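Serine protease (Arthrobacter nicotinovorans, PDB 3WY8) is a probably secreted, trypsin-like serine protease with keratinolytic activity that probably cleaves peptide bonds, this chain being its protease domain. Local coordinates at residues 123-136 with 165-179. Numbering follows the deposited sequence.
Sequences LSYKSFGYPAASPF and NMTGGSSGGPWFIGN
Trp175 turns the CE3 edge of its indole onto one face of the Tyr125 ring in an edge-to-face pair, centroids 5.0 Å apart and planes at 59°. Both are buried, and CE3 lies 3.6 Å above the Tyr125 plane, a contact that a flat aromatic face can offer. Tyr125 reaches the indole with CG beside its own backbone N (chi1 -68°), Ile177 CG1 packs against its CE1, and its OH hydrogen-bonds Asn186 OD1. An alanine here would probably open a gap beside Trp175, take support from Ile177 and leave Asn186 without its hydroxyl partner. Ser127, small enough to lie over the indole, sets CB above the five-membered ring in a CH-pi contact. Its OG and Trp175 NE1 both bond Asn189. On the face of Lys126, Phe128 CD2 meets the edge of the Phe176 ring, 3.6 Å from CE2. Backbone bonds knit the antiparallel strands 124-129 and 174-177: Lys126 and Phe176 exchange N-H and C=O, and Phe128 N donates to Pro174 O.

Beyond the strands, Met166 brings SD to 3.7 Å from Gly129 N, and its bend at chi3 carries CE to Ser127 OG. Glycine suits position 129 because a CB would collide with Ser170. Thr167 OG1, set between its backbone N and carbonyl carbon (chi1 57°), donates to Ala133 O at 2.7 Å; Phe136 N reaches that oxygen from the opposite face of its plane. Ala132 N bonds Gly168 O, and Ser170 OG returns to Thr167 O at 2.8 Å. Two consecutive type II turns follow, 167-170 and 170-173; the second carries Ser171, whose OG bonds His43. With Asp92 they are consistent with the catalytic triad, on the GGSSGGP loop of the C-terminal beta-barrel, facing the cleft between the two barrels of the chymotrypsin fold.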
ATOM      1  N   LEU A 123       7.577 -13.227   9.877  1.00 17.73           N
ATOM      2  CA  LEU A 123       8.012 -13.650   8.549  1.00 17.68           C
ATOM      3  C   LEU A 123       9.031 -12.673   7.960  1.00 17.93           C
ATOM      4  O   LEU A 123       9.196 -11.558   8.463  1.00 18.16           O
ATOM      5  CB  LEU A 123       6.816 -13.790   7.599  1.00 17.48           C
ATOM      6  CG  LEU A 123       5.783 -14.882   7.914  1.00 17.10           C
ATOM      7  CD1 LEU A 123       4.588 -14.753   6.979  1.00 17.18           C
ATOM      8  CD2 LEU A 123       6.398 -16.272   7.820  1.00 17.62           C
ATOM      9  N   SER A 124       9.722 -13.110   6.910  1.00 18.15           N
ATOM     10  CA  SER A 124      10.632 -12.239   6.166  1.00 18.48           C
ATOM     11  C   SER A 124       9.895 -11.619   4.986  1.00 17.93           C
ATOM     12  O   SER A 124       9.039 -12.263   4.376  1.00 17.88           O
ATOM     13  CB  SER A 124      11.858 -13.019   5.698  1.00 18.87           C
ATOM     14  OG  SER A 124      12.634 -13.405   6.818  1.00 21.25           O
ATOM     15  N   TYR A 125      10.238 -10.371   4.671  1.00 17.29           N
ATOM     16  CA  TYR A 125       9.504  -9.593   3.680  1.00 16.71           C
ATOM     17  C   TYR A 125      10.411  -8.808   2.751  1.00 16.62           C
ATOM     18  O   TYR A 125      11.550  -8.495   3.092  1.00 16.80           O
ATOM     19  CB  TYR A 125       8.597  -8.574   4.376  1.00 16.71           C
ATOM     20  CG  TYR A 125       7.443  -9.171   5.135  1.00 15.96           C
ATOM     21  CD1 TYR A 125       6.246  -9.460   4.489  1.00 17.37           C
ATOM     22  CD2 TYR A 125       7.542  -9.426   6.504  1.00 16.97           C
ATOM     23  CE1 TYR A 125       5.171 -10.004   5.187  1.00 17.31           C
ATOM     24  CE2 TYR A 125       6.478  -9.973   7.210  1.00 17.41           C
ATOM     25  CZ  TYR A 125       5.297 -10.253   6.541  1.00 17.83           C
ATOM     26  OH  TYR A 125       4.243 -10.789   7.234  1.00 18.59           O
ATOM     27  N   LYS A 126       9.880  -8.490   1.576  1.00 16.57           N
ATOM     28  CA  LYS A 126      10.440  -7.441   0.736  1.00 16.77           C
ATOM     29  C   LYS A 126       9.326  -6.426   0.482  1.00 16.80           C
ATOM     30  O   LYS A 126       8.259  -6.782  -0.016  1.00 16.81           O
ATOM     31  CB  LYS A 126      10.993  -8.006  -0.575  1.00 16.62           C
ATOM     32  CG  LYS A 126      11.758  -6.966  -1.408  1.00 18.09           C
ATOM     33  CD  LYS A 126      12.435  -7.590  -2.621  1.00 19.81           C
ATOM     34  CE  LYS A 126      13.205  -6.539  -3.407  1.00 21.00           C
ATOM     35  NZ  LYS A 126      14.016  -7.105  -4.527  1.00 22.45           N
ATOM     36  N   SER A 127       9.576  -5.178   0.870  1.00 16.92           N
ATOM     37  CA  SER A 127       8.601  -4.098   0.746  1.00 17.16           C
ATOM     38  C   SER A 127       8.995  -3.142  -0.367  1.00 16.83           C
ATOM     39  O   SER A 127      10.172  -2.850  -0.551  1.00 16.78           O
ATOM     40  CB  SER A 127       8.485  -3.332   2.064  1.00 17.45           C
ATOM     41  OG  SER A 127       7.861  -2.065   1.874  1.00 19.58           O
ATOM     42  N   PHE A 128       7.998  -2.654  -1.093  1.00 16.32           N
ATOM     43  CA  PHE A 128       8.215  -1.748  -2.214  1.00 16.29           C
ATOM     44  C   PHE A 128       7.483  -0.435  -2.016  1.00 16.02           C
ATOM     45  O   PHE A 128       6.481  -0.382  -1.316  1.00 16.51           O
ATOM     46  CB  PHE A 128       7.716  -2.398  -3.501  1.00 16.13           C
ATOM     47  CG  PHE A 128       8.540  -3.566  -3.951  1.00 16.25           C
ATOM     48  CD1 PHE A 128       9.448  -3.424  -5.000  1.00 16.36           C
ATOM     49  CD2 PHE A 128       8.400  -4.814  -3.345  1.00 17.27           C
ATOM     50  CE1 PHE A 128      10.211  -4.510  -5.438  1.00 16.36           C
ATOM     51  CE2 PHE A 128       9.163  -5.906  -3.769  1.00 16.85           C
ATOM     52  CZ  PHE A 128      10.072  -5.749  -4.815  1.00 17.53           C
ATOM     53  N   GLY A 129       7.979   0.626  -2.641  1.00 16.02           N
ATOM     54  CA  GLY A 129       7.271   1.899  -2.617  1.00 15.61           C
ATOM     55  C   GLY A 129       7.908   2.969  -3.473  1.00 15.71           C
ATOM     56  O   GLY A 129       8.972   2.758  -4.063  1.00 15.13           O
ATOM     57  N   TYR A 130       7.234   4.114  -3.529  1.00 15.14           N
ATOM     58  CA  TYR A 130       7.726   5.305  -4.202  1.00 15.35           C
ATOM     59  C   TYR A 130       8.016   6.394  -3.162  1.00 15.37           C
ATOM     60  O   TYR A 130       7.244   7.352  -3.035  1.00 15.64           O
ATOM     61  CB  TYR A 130       6.690   5.794  -5.218  1.00 15.29           C
ATOM     62  CG  TYR A 130       6.627   4.968  -6.473  1.00 16.11           C
ATOM     63  CD1 TYR A 130       7.409   5.293  -7.578  1.00 15.58           C
ATOM     64  CD2 TYR A 130       5.783   3.855  -6.561  1.00 16.16           C
ATOM     65  CE1 TYR A 130       7.358   4.524  -8.739  1.00 16.70           C
ATOM     66  CE2 TYR A 130       5.722   3.086  -7.720  1.00 15.94           C
ATOM     67  CZ  TYR A 130       6.511   3.427  -8.801  1.00 16.20           C
ATOM     68  OH  TYR A 130       6.459   2.673  -9.952  1.00 17.55           O
ATOM     69  N   PRO A 131       9.130   6.256  -2.411  1.00 15.74           N
ATOM     70  CA  PRO A 131       9.431   7.278  -1.411  1.00 15.76           C
ATOM     71  C   PRO A 131       9.654   8.635  -2.072  1.00 16.38           C
ATOM     72  O   PRO A 131      10.303   8.709  -3.123  1.00 16.00           O
ATOM     73  CB  PRO A 131      10.714   6.766  -0.746  1.00 15.67           C
ATOM     74  CG  PRO A 131      11.335   5.848  -1.742  1.00 15.34           C
ATOM     75  CD  PRO A 131      10.182   5.221  -2.480  1.00 15.57           C
ATOM     76  N   ALA A 132       9.111   9.685  -1.460  1.00 16.95           N
ATOM     77  CA  ALA A 132       9.053  11.006  -2.082  1.00 17.84           C
ATOM     78  C   ALA A 132       9.717  12.109  -1.263  1.00 18.49           C
ATOM     79  O   ALA A 132       9.695  13.278  -1.655  1.00 18.67           O
ATOM     80  CB  ALA A 132       7.592  11.376  -2.405  1.00 17.73           C
ATOM     81  N   ALA A 133      10.299  11.736  -0.126  1.00 19.22           N
ATOM     82  CA  ALA A 133      10.989  12.692   0.741  1.00 19.65           C
ATOM     83  C   ALA A 133      12.485  12.432   0.747  1.00 20.07           C
ATOM     84  O   ALA A 133      12.926  11.285   0.623  1.00 19.67           O
ATOM     85  CB  ALA A 133      10.432  12.629   2.156  1.00 19.79           C
ATOM     86  N   SER A 134      13.257  13.505   0.904  1.00 20.79           N
ATOM     87  CA  SER A 134      14.714  13.432   0.948  1.00 21.22           C
ATOM     88  C   SER A 134      15.173  12.230   1.778  1.00 21.09           C
ATOM     89  O   SER A 134      14.674  12.034   2.888  1.00 21.11           O
ATOM     90  CB  SER A 134      15.285  14.724   1.530  1.00 21.41           C
ATOM     91  OG  SER A 134      16.699  14.715   1.443  1.00 23.45           O
ATOM     92  N   PRO A 135      16.130  11.432   1.253  1.00 21.14           N
ATOM     93  CA  PRO A 135      16.921  11.654   0.033  1.00 21.00           C
ATOM     94  C   PRO A 135      16.253  11.273  -1.297  1.00 20.88           C
ATOM     95  O   PRO A 135      16.869  11.426  -2.355  1.00 21.16           O
ATOM     96  CB  PRO A 135      18.151  10.774   0.262  1.00 21.39           C
ATOM     97  CG  PRO A 135      17.632   9.632   1.075  1.00 21.36           C
ATOM     98  CD  PRO A 135      16.546  10.200   1.955  1.00 21.18           C
ATOM     99  N   PHE A 136      15.008  10.804  -1.237  1.00 20.13           N
ATOM    100  CA  PHE A 136      14.272  10.374  -2.427  1.00 19.89           C
ATOM    101  C   PHE A 136      13.443  11.521  -3.014  1.00 19.98           C
ATOM    102  O   PHE A 136      13.249  12.554  -2.359  1.00 20.26           O
ATOM    103  CB  PHE A 136      13.381   9.177  -2.079  1.00 19.42           C
ATOM    104  CG  PHE A 136      14.135   8.002  -1.515  1.00 19.13           C
ATOM    105  CD1 PHE A 136      14.843   7.144  -2.356  1.00 19.48           C
ATOM    106  CD2 PHE A 136      14.130   7.747  -0.146  1.00 19.32           C
ATOM    107  CE1 PHE A 136      15.539   6.052  -1.840  1.00 19.57           C
ATOM    108  CE2 PHE A 136      14.821   6.656   0.379  1.00 20.21           C
ATOM    109  CZ  PHE A 136      15.528   5.809  -0.471  1.00 19.57           C
ATOM    110  N   ASN A 165      14.857   2.237   4.683  1.00 18.24           N
ATOM    111  CA  ASN A 165      15.182   3.662   4.565  1.00 18.32           C
ATOM    112  C   ASN A 165      14.152   4.470   3.774  1.00 18.08           C
ATOM    113  O   ASN A 165      14.346   5.669   3.542  1.00 18.01           O
ATOM    114  CB  ASN A 165      16.585   3.854   3.958  1.00 18.40           C
ATOM    115  CG  ASN A 165      16.663   3.454   2.482  1.00 19.42           C
ATOM    116  OD1 ASN A 165      15.804   2.743   1.963  1.00 19.54           O
ATOM    117  ND2 ASN A 165      17.718   3.909   1.803  1.00 20.78           N
ATOM    118  N   MET A 166      13.066   3.820   3.354  1.00 17.74           N
ATOM    119  CA  MET A 166      12.055   4.492   2.539  1.00 17.67           C
ATOM    120  C   MET A 166      11.298   5.550   3.339  1.00 17.72           C
ATOM    121  O   MET A 166      11.001   5.364   4.519  1.00 18.13           O
ATOM    122  CB  MET A 166      11.094   3.484   1.907  1.00 17.74           C
ATOM    123  CG  MET A 166      11.753   2.639   0.822  1.00 17.73           C
ATOM    124  SD  MET A 166      10.576   1.823  -0.271  1.00 18.73           S
ATOM    125  CE  MET A 166       9.793   0.675   0.869  1.00 18.54           C
ATOM    126  N   THR A 167      11.001   6.662   2.679  1.00 17.51           N
ATOM    127  CA  THR A 167      10.464   7.843   3.342  1.00 17.60           C
ATOM    128  C   THR A 167       9.027   8.115   2.902  1.00 17.62           C
ATOM    129  O   THR A 167       8.463   7.358   2.105  1.00 17.57           O
ATOM    130  CB  THR A 167      11.325   9.073   3.025  1.00 17.53           C
ATOM    131  OG1 THR A 167      11.391   9.245   1.605  1.00 17.98           O
ATOM    132  CG2 THR A 167      12.740   8.908   3.588  1.00 17.72           C
ATOM    133  N   GLY A 168       8.447   9.200   3.416  1.00 17.63           N
ATOM    134  CA  GLY A 168       7.090   9.627   3.048  1.00 17.56           C
ATOM    135  C   GLY A 168       6.794   9.498   1.564  1.00 17.54           C
ATOM    136  O   GLY A 168       7.588   9.924   0.726  1.00 17.97           O
ATOM    137  N   GLY A 169       5.641   8.917   1.245  1.00 17.01           N
ATOM    138  CA  GLY A 169       5.284   8.601  -0.138  1.00 16.88           C
ATOM    139  C   GLY A 169       5.321   7.104  -0.378  1.00 16.58           C
ATOM    140  O   GLY A 169       4.608   6.585  -1.241  1.00 16.63           O
ATOM    141  N   SER A 170       6.170   6.406   0.374  1.00 16.40           N
ATOM    142  CA  SER A 170       6.240   4.947   0.292  1.00 16.65           C
ATOM    143  C   SER A 170       5.059   4.287   1.008  1.00 16.51           C
ATOM    144  O   SER A 170       4.767   3.109   0.773  1.00 16.35           O
ATOM    145  CB  SER A 170       7.575   4.422   0.828  1.00 17.33           C
ATOM    146  OG  SER A 170       7.709   4.678   2.214  1.00 18.30           O
ATOM    147  N   SER A 171       4.388   5.061   1.864  1.00 16.05           N
ATOM    148  CA  SER A 171       3.152   4.644   2.538  1.00 16.43           C
ATOM    149  C   SER A 171       2.225   3.922   1.586  1.00 15.79           C
ATOM    150  O   SER A 171       1.998   4.383   0.457  1.00 15.37           O
ATOM    151  CB  SER A 171       2.403   5.860   3.095  1.00 16.68           C
ATOM    152  OG  SER A 171       3.036   6.368   4.254  1.00 19.24           O
ATOM    153  N   GLY A 172       1.692   2.797   2.053  1.00 15.24           N
ATOM    154  CA  GLY A 172       0.744   2.007   1.276  1.00 15.31           C
ATOM    155  C   GLY A 172       1.391   0.991   0.359  1.00 15.33           C
ATOM    156  O   GLY A 172       0.706   0.123  -0.177  1.00 15.17           O
ATOM    157  N   GLY A 173       2.704   1.109   0.161  1.00 15.23           N
ATOM    158  CA  GLY A 173       3.441   0.172  -0.690  1.00 15.50           C
ATOM    159  C   GLY A 173       3.407  -1.245  -0.143  1.00 15.37           C
ATOM    160  O   GLY A 173       3.368  -1.437   1.072  1.00 15.23           O
ATOM    161  N   PRO A 174       3.437  -2.250  -1.034  1.00 15.26           N
ATOM    162  CA  PRO A 174       3.195  -3.625  -0.596  1.00 15.30           C
ATOM    163  C   PRO A 174       4.368  -4.301   0.120  1.00 15.40           C
ATOM    164  O   PRO A 174       5.525  -4.109  -0.257  1.00 15.37           O
ATOM    165  CB  PRO A 174       2.885  -4.352  -1.905  1.00 15.24           C
ATOM    166  CG  PRO A 174       3.655  -3.584  -2.952  1.00 15.64           C
ATOM    167  CD  PRO A 174       3.588  -2.147  -2.501  1.00 15.48           C
ATOM    168  N   TRP A 175       4.043  -5.090   1.143  1.00 15.49           N
ATOM    169  CA  TRP A 175       4.979  -6.030   1.751  1.00 15.45           C
ATOM    170  C   TRP A 175       4.691  -7.406   1.177  1.00 15.74           C
ATOM    171  O   TRP A 175       3.579  -7.920   1.330  1.00 15.60           O
ATOM    172  CB  TRP A 175       4.759  -6.110   3.265  1.00 15.39           C
ATOM    173  CG  TRP A 175       5.266  -4.959   4.068  1.00 15.14           C
ATOM    174  CD1 TRP A 175       5.300  -3.644   3.703  1.00 15.68           C
ATOM    175  CD2 TRP A 175       5.773  -5.018   5.405  1.00 15.50           C
ATOM    176  NE1 TRP A 175       5.817  -2.882   4.724  1.00 15.83           N
ATOM    177  CE2 TRP A 175       6.115  -3.701   5.781  1.00 15.99           C
ATOM    178  CE3 TRP A 175       5.976  -6.059   6.321  1.00 15.20           C
ATOM    179  CZ2 TRP A 175       6.658  -3.396   7.035  1.00 16.24           C
ATOM    180  CZ3 TRP A 175       6.514  -5.758   7.570  1.00 14.83           C
ATOM    181  CH2 TRP A 175       6.846  -4.436   7.915  1.00 16.15           C
ATOM    182  N   PHE A 176       5.687  -8.005   0.532  1.00 15.67           N
ATOM    183  CA  PHE A 176       5.544  -9.376   0.038  1.00 16.08           C
ATOM    184  C   PHE A 176       6.290 -10.330   0.948  1.00 16.42           C
ATOM    185  O   PHE A 176       7.437 -10.066   1.313  1.00 16.80           O
ATOM    186  CB  PHE A 176       6.080  -9.509  -1.392  1.00 16.10           C
ATOM    187  CG  PHE A 176       5.379  -8.626  -2.383  1.00 15.67           C
ATOM    188  CD1 PHE A 176       4.135  -8.982  -2.889  1.00 16.19           C
ATOM    189  CD2 PHE A 176       5.962  -7.435  -2.805  1.00 15.46           C
ATOM    190  CE1 PHE A 176       3.473  -8.159  -3.807  1.00 16.63           C
ATOM    191  CE2 PHE A 176       5.312  -6.610  -3.717  1.00 15.53           C
ATOM    192  CZ  PHE A 176       4.067  -6.968  -4.219  1.00 16.92           C
ATOM    193  N   ILE A 177       5.639 -11.427   1.332  1.00 16.84           N
ATOM    194  CA  ILE A 177       6.326 -12.484   2.081  1.00 17.21           C
ATOM    195  C   ILE A 177       7.428 -13.045   1.193  1.00 17.49           C
ATOM    196  O   ILE A 177       7.176 -13.396   0.042  1.00 17.35           O
ATOM    197  CB  ILE A 177       5.383 -13.636   2.486  1.00 17.19           C
ATOM    198  CG1 ILE A 177       4.232 -13.118   3.353  1.00 17.18           C
ATOM    199  CG2 ILE A 177       6.167 -14.732   3.222  1.00 17.34           C
ATOM    200  CD1 ILE A 177       3.076 -14.113   3.510  1.00 17.18           C
ATOM    201  N   GLY A 178       8.643 -13.122   1.727  1.00 18.38           N
ATOM    202  CA  GLY A 178       9.773 -13.643   0.963  1.00 19.29           C
ATOM    203  C   GLY A 178      10.673 -12.549   0.431  1.00 20.16           C
ATOM    204  O   GLY A 178      10.845 -11.512   1.077  1.00 20.20           O
ATOM    205  N   ASN A 179      11.237 -12.779  -0.755  1.00 20.84           N
ATOM    206  CA  ASN A 179      12.262 -11.889  -1.313  1.00 21.90           C
ATOM    207  C   ASN A 179      11.979 -11.367  -2.721  1.00 21.64           C
ATOM    208  O   ASN A 179      12.894 -10.897  -3.408  1.00 21.66           O
ATOM    209  CB  ASN A 179      13.633 -12.582  -1.280  1.00 22.46           C
ATOM    210  CG  ASN A 179      13.690 -13.839  -2.146  1.00 25.04           C
ATOM    211  OD1 ASN A 179      12.727 -14.191  -2.841  1.00 27.94           O
ATOM    212  ND2 ASN A 179      14.833 -14.522  -2.110  1.00 28.72           N
TER
HETATM  213  O   HOH W   1      13.288 -10.884   2.456  1.00 32.29           O
HETATM  214  O   HOH W   2      15.748  -9.017  -3.509  1.00 39.80           O